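Local coordinates for protein putative epimerase (Burkholderia cenocepacia, PDB 4LW8) that is a putative NAD(P)-dependent epimerase/dehydratase family member that probably acts on nucleotide-sugar substrates in lipopolysaccharide O-antigen biosynthesis, at residues R16-T27 and L38-V49. Residues are numbered along the deposited sequence; the frame is centred on the assembly and turned at random.
Sequences RPSRRAFVTGLT and LQAAGYDVWGTV
Arg-20 to Val-23 pair with Asp-44 to Gly-47 as the two parallel strands of the first beta-alpha-beta unit of a Rossmann fold, the intervening helix 29-40 making the crossover. The strand axes run 23° apart, and five backbone hydrogen bonds alternate between the two strands, from Asp-44 N to Arg-19 O (2.7 Å) through to Thr-48 N to Val-23 O. On the face toward helix 29-40, Leu-38 CD1 meets Val-23 CG2 tip to tip at 3.6 Å and also touches Ala-21 CB. Leu-26 CD2 lies 3.7 Å from Gly-47 CA. The type II turn from Val-23 to Leu-26, with Gly-25 at positive phi, probably begins the glycine-rich dinucleotide-binding loop of this family.

The other face, on which helix 74-84 packs, carries Arg-20, Asp-44, Phe-22 and Trp-46. Trp-46 CZ2 lies over one face of the Arg-20 guanidinium, toward its rim, 3.4 Å from NH1, planes 31° apart; that NH1 also bonds Ala-84 O. Phe-22 meets Trp-46 CB with its ring edge. Asp-44 OD2 collects three protein N-H groups and a water that also bridges Pro-17 O and Arg-20 NE. Together these donors probably stabilise the negative charge of Asp-44. Trp-46 NE1 reaches this oxygen at 3.0 Å, from above the carboxylate plane. Arg-16 forms a salt bridge to it side-on, its guanidinium perpendicular to the carboxylate, NE and NH2 both meeting OD2: NE at 2.8 Å is nearly straight (165°), whereas NH2, at 3.2 Å, takes the syn lone pair.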
ATOM      1  N   ARG A  16     -12.742   2.664 -39.774  1.00 63.88           N
ATOM      2  CA  ARG A  16     -12.351   2.734 -38.366  1.00 52.18           C
ATOM      3  C   ARG A  16     -12.262   1.339 -37.738  1.00 46.59           C
ATOM      4  O   ARG A  16     -13.242   0.597 -37.736  1.00 51.72           O
ATOM      5  CB  ARG A  16     -13.346   3.610 -37.600  1.00 45.58           C
ATOM      6  CG  ARG A  16     -13.129   3.686 -36.100  1.00 45.55           C
ATOM      7  CD  ARG A  16     -14.062   4.734 -35.508  1.00 50.79           C
ATOM      8  NE  ARG A  16     -13.946   4.813 -34.056  1.00 46.94           N
ATOM      9  CZ  ARG A  16     -14.507   5.757 -33.310  1.00 40.15           C
ATOM     10  NH1 ARG A  16     -15.228   6.722 -33.873  1.00 43.02           N
ATOM     11  NH2 ARG A  16     -14.358   5.729 -31.997  1.00 30.67           N
ATOM     12  N   PRO A  17     -11.082   0.981 -37.203  1.00 49.33           N
ATOM     13  CA  PRO A  17     -10.825  -0.370 -36.679  1.00 48.13           C
ATOM     14  C   PRO A  17     -11.829  -0.797 -35.602  1.00 49.67           C
ATOM     15  O   PRO A  17     -12.200   0.001 -34.730  1.00 47.62           O
ATOM     16  CB  PRO A  17      -9.414  -0.265 -36.085  1.00 50.86           C
ATOM     17  CG  PRO A  17      -8.795   0.929 -36.750  1.00 52.95           C
ATOM     18  CD  PRO A  17      -9.929   1.879 -37.018  1.00 51.04           C
ATOM     19  N   SER A  18     -12.262  -2.053 -35.679  1.00 49.04           N
ATOM     20  CA  SER A  18     -13.193  -2.627 -34.712  1.00 48.12           C
ATOM     21  C   SER A  18     -12.539  -2.947 -33.359  1.00 48.93           C
ATOM     22  O   SER A  18     -13.199  -2.907 -32.317  1.00 45.02           O
ATOM     23  CB  SER A  18     -13.824  -3.889 -35.295  1.00 51.38           C
ATOM     24  OG  SER A  18     -12.832  -4.858 -35.566  1.00 56.46           O
ATOM     25  N   ARG A  19     -11.255  -3.289 -33.383  1.00 47.88           N
ATOM     26  CA  ARG A  19     -10.521  -3.639 -32.168  1.00 51.78           C
ATOM     27  C   ARG A  19     -10.130  -2.393 -31.373  1.00 48.14           C
ATOM     28  O   ARG A  19      -9.469  -1.496 -31.893  1.00 46.58           O
ATOM     29  CB  ARG A  19      -9.274  -4.449 -32.519  1.00 58.26           C
ATOM     30  CG  ARG A  19      -8.593  -5.069 -31.320  1.00 62.82           C
ATOM     31  CD  ARG A  19      -7.462  -5.982 -31.756  1.00 71.92           C
ATOM     32  NE  ARG A  19      -7.056  -6.888 -30.683  1.00 76.75           N
ATOM     33  CZ  ARG A  19      -5.869  -7.485 -30.618  1.00 77.37           C
ATOM     34  NH1 ARG A  19      -4.959  -7.265 -31.561  1.00 76.10           N
ATOM     35  NH2 ARG A  19      -5.592  -8.296 -29.603  1.00 74.52           N
ATOM     36  N   ARG A  20     -10.529  -2.339 -30.109  1.00 37.75           N
ATOM     37  CA  ARG A  20     -10.395  -1.105 -29.358  1.00 38.37           C
ATOM     38  C   ARG A  20      -9.396  -1.183 -28.206  1.00 35.68           C
ATOM     39  O   ARG A  20      -9.253  -2.208 -27.532  1.00 32.20           O
ATOM     40  CB  ARG A  20     -11.764  -0.678 -28.825  1.00 33.77           C
ATOM     41  CG  ARG A  20     -12.754  -0.330 -29.936  1.00 42.54           C
ATOM     42  CD  ARG A  20     -14.154  -0.384 -29.405  1.00 39.52           C
ATOM     43  NE  ARG A  20     -15.172   0.079 -30.335  1.00 41.50           N
ATOM     44  CZ  ARG A  20     -16.336   0.560 -29.923  1.00 39.42           C
ATOM     45  NH1 ARG A  20     -16.569   0.643 -28.620  1.00 37.73           N
ATOM     46  NH2 ARG A  20     -17.248   0.976 -30.787  1.00 44.28           N
ATOM     47  N   ALA A  21      -8.699  -0.076 -27.995  1.00 26.99           N
ATOM     48  CA  ALA A  21      -7.872   0.088 -26.806  1.00 22.60           C
ATOM     49  C   ALA A  21      -8.436   1.228 -25.986  1.00 28.61           C
ATOM     50  O   ALA A  21      -9.044   2.154 -26.537  1.00 24.11           O
ATOM     51  CB  ALA A  21      -6.436   0.359 -27.176  1.00 27.24           C
ATOM     52  N   PHE A  22      -8.237   1.150 -24.672  1.00 22.28           N
ATOM     53  CA  PHE A  22      -8.706   2.157 -23.740  1.00 25.45           C
ATOM     54  C   PHE A  22      -7.531   2.572 -22.851  1.00 26.09           C
ATOM     55  O   PHE A  22      -6.943   1.740 -22.153  1.00 27.44           O
ATOM     56  CB  PHE A  22      -9.870   1.599 -22.914  1.00 24.75           C
ATOM     57  CG  PHE A  22     -10.498   2.586 -21.970  1.00 28.03           C
ATOM     58  CD1 PHE A  22     -11.187   3.689 -22.450  1.00 22.89           C
ATOM     59  CD2 PHE A  22     -10.428   2.387 -20.592  1.00 27.35           C
ATOM     60  CE1 PHE A  22     -11.787   4.586 -21.581  1.00 29.58           C
ATOM     61  CE2 PHE A  22     -11.014   3.289 -19.711  1.00 33.52           C
ATOM     62  CZ  PHE A  22     -11.700   4.388 -20.204  1.00 33.64           C
ATOM     63  N   VAL A  23      -7.168   3.846 -22.905  1.00 28.95           N
ATOM     64  CA  VAL A  23      -5.983   4.343 -22.199  1.00 27.49           C
ATOM     65  C   VAL A  23      -6.363   5.444 -21.239  1.00 24.00           C
ATOM     66  O   VAL A  23      -6.844   6.480 -21.665  1.00 24.18           O
ATOM     67  CB  VAL A  23      -4.923   4.897 -23.173  1.00 23.83           C
ATOM     68  CG1 VAL A  23      -3.697   5.375 -22.404  1.00 24.16           C
ATOM     69  CG2 VAL A  23      -4.558   3.825 -24.245  1.00 23.14           C
ATOM     70  N   THR A  24      -6.161   5.237 -19.941  1.00 25.25           N
ATOM     71  CA  THR A  24      -6.390   6.337 -19.018  1.00 26.85           C
ATOM     72  C   THR A  24      -5.221   7.328 -19.092  1.00 29.51           C
ATOM     73  O   THR A  24      -4.081   6.930 -19.306  1.00 28.81           O
ATOM     74  CB  THR A  24      -6.570   5.851 -17.577  1.00 25.82           C
ATOM     75  OG1 THR A  24      -5.358   5.222 -17.127  1.00 24.55           O
ATOM     76  CG2 THR A  24      -7.756   4.878 -17.488  1.00 23.95           C
ATOM     77  N   GLY A  25      -5.507   8.619 -18.920  1.00 32.99           N
ATOM     78  CA  GLY A  25      -4.470   9.643 -19.032  1.00 22.97           C
ATOM     79  C   GLY A  25      -3.902   9.673 -20.443  1.00 25.29           C
ATOM     80  O   GLY A  25      -2.713   9.914 -20.635  1.00 31.72           O
ATOM     81  N   LEU A  26      -4.764   9.414 -21.428  1.00 22.69           N
ATOM     82  CA  LEU A  26      -4.354   9.315 -22.828  1.00 24.99           C
ATOM     83  C   LEU A  26      -3.642  10.568 -23.354  1.00 32.90           C
ATOM     84  O   LEU A  26      -2.721  10.452 -24.172  1.00 28.86           O
ATOM     85  CB  LEU A  26      -5.578   9.032 -23.720  1.00 24.24           C
ATOM     86  CG  LEU A  26      -5.382   8.986 -25.241  1.00 29.62           C
ATOM     87  CD1 LEU A  26      -4.259   8.030 -25.634  1.00 28.71           C
ATOM     88  CD2 LEU A  26      -6.673   8.579 -25.933  1.00 30.13           C
ATOM     89  N   THR A  27      -4.050  11.757 -22.904  1.00 25.72           N
ATOM     90  CA  THR A  27      -3.474  12.981 -23.477  1.00 29.03           C
ATOM     91  C   THR A  27      -2.248  13.481 -22.696  1.00 25.57           C
ATOM     92  O   THR A  27      -1.695  14.520 -23.008  1.00 27.20           O
ATOM     93  CB  THR A  27      -4.515  14.128 -23.583  1.00 29.60           C
ATOM     94  OG1 THR A  27      -5.035  14.441 -22.286  1.00 30.40           O
ATOM     95  CG2 THR A  27      -5.668  13.713 -24.506  1.00 31.35           C
ATOM     96  N   LEU A  38      -0.262   1.935 -30.190  1.00 31.24           N
ATOM     97  CA  LEU A  38      -1.499   1.174 -30.324  1.00 27.97           C
ATOM     98  C   LEU A  38      -2.157   1.340 -31.694  1.00 35.34           C
ATOM     99  O   LEU A  38      -2.632   0.371 -32.275  1.00 33.86           O
ATOM    100  CB  LEU A  38      -2.492   1.573 -29.235  1.00 25.88           C
ATOM    101  CG  LEU A  38      -2.120   1.079 -27.829  1.00 32.71           C
ATOM    102  CD1 LEU A  38      -2.945   1.804 -26.800  1.00 25.93           C
ATOM    103  CD2 LEU A  38      -2.334  -0.429 -27.711  1.00 29.13           C
ATOM    104  N   GLN A  39      -2.198   2.570 -32.196  1.00 31.72           N
ATOM    105  CA  GLN A  39      -2.756   2.833 -33.515  1.00 35.77           C
ATOM    106  C   GLN A  39      -2.014   2.079 -34.607  1.00 37.56           C
ATOM    107  O   GLN A  39      -2.630   1.515 -35.509  1.00 40.00           O
ATOM    108  CB  GLN A  39      -2.742   4.335 -33.806  1.00 40.98           C
ATOM    109  CG  GLN A  39      -3.913   5.079 -33.176  1.00 39.71           C
ATOM    110  CD  GLN A  39      -3.760   6.579 -33.250  1.00 44.29           C
ATOM    111  OE1 GLN A  39      -2.698   7.093 -33.605  1.00 46.78           O
ATOM    112  NE2 GLN A  39      -4.827   7.295 -32.928  1.00 48.55           N
ATOM    113  N   ALA A  40      -0.687   2.057 -34.521  1.00 37.04           N
ATOM    114  CA  ALA A  40       0.133   1.337 -35.501  1.00 42.06           C
ATOM    115  C   ALA A  40      -0.042  -0.173 -35.379  1.00 38.70           C
ATOM    116  O   ALA A  40       0.165  -0.899 -36.340  1.00 40.95           O
ATOM    117  CB  ALA A  40       1.604   1.707 -35.352  1.00 42.17           C
ATOM    118  N   ALA A  41      -0.411  -0.645 -34.195  1.00 36.52           N
ATOM    119  CA  ALA A  41      -0.674  -2.067 -33.999  1.00 38.45           C
ATOM    120  C   ALA A  41      -2.107  -2.406 -34.403  1.00 44.84           C
ATOM    121  O   ALA A  41      -2.545  -3.546 -34.254  1.00 47.53           O
ATOM    122  CB  ALA A  41      -0.426  -2.465 -32.562  1.00 34.64           C
ATOM    123  N   GLY A  42      -2.839  -1.399 -34.877  1.00 41.65           N
ATOM    124  CA  GLY A  42      -4.163  -1.594 -35.444  1.00 43.63           C
ATOM    125  C   GLY A  42      -5.364  -1.348 -34.542  1.00 43.05           C
ATOM    126  O   GLY A  42      -6.479  -1.691 -34.922  1.00 43.65           O
ATOM    127  N   TYR A  43      -5.159  -0.753 -33.367  1.00 33.27           N
ATOM    128  CA  TYR A  43      -6.276  -0.481 -32.457  1.00 33.12           C
ATOM    129  C   TYR A  43      -7.010   0.828 -32.759  1.00 36.75           C
ATOM    130  O   TYR A  43      -6.418   1.792 -33.241  1.00 39.79           O
ATOM    131  CB  TYR A  43      -5.802  -0.419 -30.999  1.00 28.48           C
ATOM    132  CG  TYR A  43      -5.369  -1.737 -30.386  1.00 35.43           C
ATOM    133  CD1 TYR A  43      -6.276  -2.544 -29.700  1.00 31.18           C
ATOM    134  CD2 TYR A  43      -4.046  -2.167 -30.477  1.00 34.51           C
ATOM    135  CE1 TYR A  43      -5.879  -3.758 -29.134  1.00 34.28           C
ATOM    136  CE2 TYR A  43      -3.636  -3.369 -29.910  1.00 34.05           C
ATOM    137  CZ  TYR A  43      -4.556  -4.164 -29.245  1.00 34.98           C
ATOM    138  OH  TYR A  43      -4.148  -5.359 -28.694  1.00 37.15           O
ATOM    139  N   ASP A  44      -8.302   0.850 -32.458  1.00 33.55           N
ATOM    140  CA  ASP A  44      -9.051   2.095 -32.326  1.00 33.25           C
ATOM    141  C   ASP A  44      -8.830   2.580 -30.901  1.00 31.38           C
ATOM    142  O   ASP A  44      -9.282   1.945 -29.951  1.00 34.51           O
ATOM    143  CB  ASP A  44     -10.546   1.882 -32.624  1.00 33.22           C
ATOM    144  CG  ASP A  44     -11.371   3.162 -32.506  1.00 38.41           C
ATOM    145  OD1 ASP A  44     -10.801   4.279 -32.554  1.00 42.97           O
ATOM    146  OD2 ASP A  44     -12.612   3.048 -32.374  1.00 42.06           O
ATOM    147  N   VAL A  45      -8.115   3.688 -30.745  1.00 27.22           N
ATOM    148  CA  VAL A  45      -7.705   4.127 -29.415  1.00 25.44           C
ATOM    149  C   VAL A  45      -8.730   5.060 -28.783  1.00 28.22           C
ATOM    150  O   VAL A  45      -9.044   6.117 -29.341  1.00 30.20           O
ATOM    151  CB  VAL A  45      -6.325   4.824 -29.459  1.00 30.20           C
ATOM    152  CG1 VAL A  45      -5.924   5.335 -28.079  1.00 25.88           C
ATOM    153  CG2 VAL A  45      -5.281   3.867 -29.982  1.00 29.26           C
ATOM    154  N   TRP A  46      -9.274   4.630 -27.641  1.00 31.16           N
ATOM    155  CA  TRP A  46     -10.135   5.453 -26.779  1.00 24.78           C
ATOM    156  C   TRP A  46      -9.360   5.792 -25.514  1.00 28.01           C
ATOM    157  O   TRP A  46      -8.397   5.115 -25.187  1.00 27.09           O
ATOM    158  CB  TRP A  46     -11.422   4.732 -26.373  1.00 24.02           C
ATOM    159  CG  TRP A  46     -12.347   4.334 -27.474  1.00 23.62           C
ATOM    160  CD1 TRP A  46     -12.010   3.777 -28.678  1.00 24.77           C
ATOM    161  CD2 TRP A  46     -13.770   4.438 -27.464  1.00 24.23           C
ATOM    162  NE1 TRP A  46     -13.136   3.548 -29.424  1.00 27.55           N
ATOM    163  CE2 TRP A  46     -14.234   3.936 -28.699  1.00 32.34           C
ATOM    164  CE3 TRP A  46     -14.699   4.921 -26.537  1.00 26.75           C
ATOM    165  CZ2 TRP A  46     -15.592   3.900 -29.034  1.00 31.46           C
ATOM    166  CZ3 TRP A  46     -16.045   4.882 -26.870  1.00 28.43           C
ATOM    167  CH2 TRP A  46     -16.476   4.369 -28.107  1.00 27.97           C
ATOM    168  N   GLY A  47      -9.776   6.818 -24.784  1.00 25.41           N
ATOM    169  CA  GLY A  47      -9.092   7.129 -23.544  1.00 27.88           C
ATOM    170  C   GLY A  47      -9.793   8.177 -22.715  1.00 34.84           C
ATOM    171  O   GLY A  47     -10.757   8.781 -23.176  1.00 31.81           O
ATOM    172  N   THR A  48      -9.310   8.405 -21.493  1.00 25.96           N
ATOM    173  CA  THR A  48      -9.943   9.382 -20.621  1.00 25.98           C
ATOM    174  C   THR A  48      -9.172  10.696 -20.610  1.00 30.02           C
ATOM    175  O   THR A  48      -7.965  10.701 -20.829  1.00 26.68           O
ATOM    176  CB  THR A  48     -10.068   8.861 -19.176  1.00 31.35           C
ATOM    177  OG1 THR A  48      -8.756   8.649 -18.622  1.00 28.32           O
ATOM    178  CG2 THR A  48     -10.852   7.547 -19.155  1.00 29.27           C
ATOM    179  N   VAL A  49      -9.900  11.793 -20.392  1.00 27.30           N
ATOM    180  CA  VAL A  49      -9.335  13.112 -20.111  1.00 23.99           C
ATOM    181  C   VAL A  49     -10.046  13.684 -18.892  1.00 30.56           C
ATOM    182  O   VAL A  49     -11.148  13.253 -18.561  1.00 31.39           O
ATOM    183  CB  VAL A  49      -9.513  14.101 -21.296  1.00 37.54           C
ATOM    184  CG1 VAL A  49      -8.755  13.628 -22.522  1.00 35.07           C
ATOM    185  CG2 VAL A  49     -10.994  14.291 -21.597  1.00 26.23           C
TER
HETATM  186  O   HOH W   1     -14.085   0.743 -32.883  1.00 32.58           O
HETATM  187  O   HOH W   2      -4.828  -5.163 -33.435  1.00 54.58           O
HETATM  188  O   HOH W   3      -5.654  12.425 -20.713  1.00 32.26           O